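Local structure of pseudopodium-enriched atypical kinase 1 (Homo sapiens, 6BHC) at residues 159-162 and 163-167. The protein is a pseudokinase, a member of the protein kinase family with an unusual catalytic cleft that dimerizes through its kinase fold and is probably catalytically inactive. The protein carries 1 engineered substitution. Residues are numbered along the deposited sequence; the frame is centred on the assembly and turned at random.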
loop_
_atom_site.group_PDB
_atom_site.type_symbol
_atom_site.label_atom_id
_atom_site.label_comp_id
_atom_site.label_asym_id
_atom_site.label_seq_id
_atom_site.Cartn_x
_atom_site.Cartn_y
_atom_site.Cartn_z
ATOM N N ALA A 159 -34.660 -0.205 7.430
ATOM C CA ALA A 159 -35.795 0.278 8.210
ATOM C C ALA A 159 -35.508 0.208 9.705
ATOM O O ALA A 159 -35.828 1.143 10.448
ATOM C CB ALA A 159 -37.052 -0.522 7.867
ATOM N N ASP A 160 -34.898 -0.888 10.164
ATOM C CA ASP A 160 -34.530 -0.992 11.573
ATOM C C ASP A 160 -33.462 0.029 11.936
ATOM O O ASP A 160 -33.504 0.631 13.016
ATOM C CB ASP A 160 -34.040 -2.404 11.891
ATOM C CG ASP A 160 -35.079 -3.468 11.598
ATOM O OD1 ASP A 160 -36.284 -3.208 11.804
ATOM O OD2 ASP A 160 -34.684 -4.571 11.161
ATOM N N PHE A 161 -32.489 0.232 11.045
ATOM C CA PHE A 161 -31.434 1.207 11.298
ATOM C C PHE A 161 -31.999 2.619 11.376
ATOM O O PHE A 161 -31.653 3.389 12.279
ATOM C CB PHE A 161 -30.368 1.103 10.207
ATOM C CG PHE A 161 -29.381 2.233 10.208
ATOM C CD1 PHE A 161 -28.359 2.277 11.140
ATOM C CD2 PHE A 161 -29.470 3.247 9.267
ATOM C CE1 PHE A 161 -27.448 3.315 11.140
ATOM C CE2 PHE A 161 -28.562 4.287 9.261
ATOM C CZ PHE A 161 -27.550 4.321 10.198
ATOM N N VAL A 162 -32.880 2.973 10.437
ATOM C CA VAL A 162 -33.482 4.303 10.445
ATOM C C VAL A 162 -34.338 4.496 11.693
ATOM O O VAL A 162 -34.329 5.569 12.309
ATOM C CB VAL A 162 -34.292 4.525 9.152
ATOM C CG1 VAL A 162 -35.113 5.800 9.243
ATOM C CG2 VAL A 162 -33.360 4.579 7.949
ATOM N N ARG A 163 -35.074 3.456 12.095
ATOM C CA ARG A 163 -35.944 3.565 13.262
ATOM C C ARG A 163 -35.142 3.800 14.538
ATOM O O ARG A 163 -35.590 4.532 15.429
ATOM C CB ARG A 163 -36.803 2.305 13.393
ATOM C CG ARG A 163 -37.809 2.353 14.536
ATOM C CD ARG A 163 -38.716 1.127 14.558
ATOM N NE ARG A 163 -37.996 -0.100 14.893
ATOM C CZ ARG A 163 -37.679 -1.047 14.015
ATOM N NH1 ARG A 163 -38.018 -0.915 12.740
ATOM N NH2 ARG A 163 -37.023 -2.129 14.414
ATOM N N ASP A 164 -33.961 3.199 14.646
ATOM C CA ASP A 164 -33.154 3.287 15.856
ATOM C C ASP A 164 -32.173 4.452 15.845
ATOM O O ASP A 164 -31.408 4.605 16.805
ATOM C CB ASP A 164 -32.381 1.980 16.070
ATOM C CG ASP A 164 -33.290 0.769 16.127
ATOM O OD1 ASP A 164 -34.447 0.912 16.575
ATOM O OD2 ASP A 164 -32.847 -0.326 15.721
ATOM N N SER A 165 -32.174 5.276 14.796
ATOM C CA SER A 165 -31.193 6.346 14.650
ATOM C C SER A 165 -31.832 7.731 14.666
ATOM O O SER A 165 -31.251 8.681 14.132
ATOM C CB SER A 165 -30.387 6.157 13.364
ATOM O OG SER A 165 -29.670 4.935 13.383
ATOM N N LEU A 166 -33.015 7.873 15.266
ATOM C CA LEU A 166 -33.652 9.184 15.314
ATOM C C LEU A 166 -32.881 10.141 16.216
ATOM O O LEU A 166 -32.672 11.306 15.858
ATOM C CB LEU A 166 -35.102 9.053 15.781
ATOM C CG LEU A 166 -35.886 10.365 15.887
ATOM C CD1 LEU A 166 -35.904 11.099 14.552
ATOM C CD2 LEU A 166 -37.300 10.108 16.383
ATOM N N ALA A 167 -32.443 9.666 17.384
ATOM C CA ALA A 167 -31.714 10.533 18.304
ATOM C C ALA A 167 -30.331 10.880 17.765
ATOM O O ALA A 167 -29.855 12.006 17.946
ATOM C CB ALA A 167 -31.606 9.872 19.678
#
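R163 N donates to A159 O at 2.9 Å and D164 N to D160 O at 3.1 Å, both i to i+4 bonds. V162 O lies 4.0 Å from L166 N, too long for another of this kind, and S165 N reaches V162 O instead, through a weak bond that is nearly straight. The backbone torsions record the change, departing from helical values at D164 and further at S165 before helix 166-171 starts at L166.

F161 O, near this turn, is taken by a side chain: S165 OG donates to it at 2.7 Å, tilted out of the carbonyl plane. The same hydroxyl sits over one face of the F161 ring, displaced toward the rim, with CE1 nearest to OG at 3.5 Å. F161 CG stands anti to its own N (chi1 168°), which turns the ring under the serine; Q179 of helix 173-194 also touches this ring.

Within the kinase domain, this short helix follows strand 156-157 and packs on helix 173-194, as helix αD does beside αE in the C-lobe of protein kinases. V162 and S165 both rest on Y176 of that helix, while V162 O also accepts a hydrogen bond from H291.

On the solvent side, D160 and R163 run alongside each other and form an end-on salt bridge. NH2 (2.9 Å) and NH1 (3.0 Å) of R163 both converge on D160 OD1, which lies close to the guanidinium plane. D160 OD1 receives NH1 on its anti lone pair, whereas NH2 meets it from above the carboxylate plane, the two planes being 75° apart. The bend at chi3 (68°) brings the guanidinium edge to OD1 alongside. D160 OD2 accepts from T157 N, as in the N3-to-N-cap half of a capping box, thereby fixing the carboxylate from both oxygens.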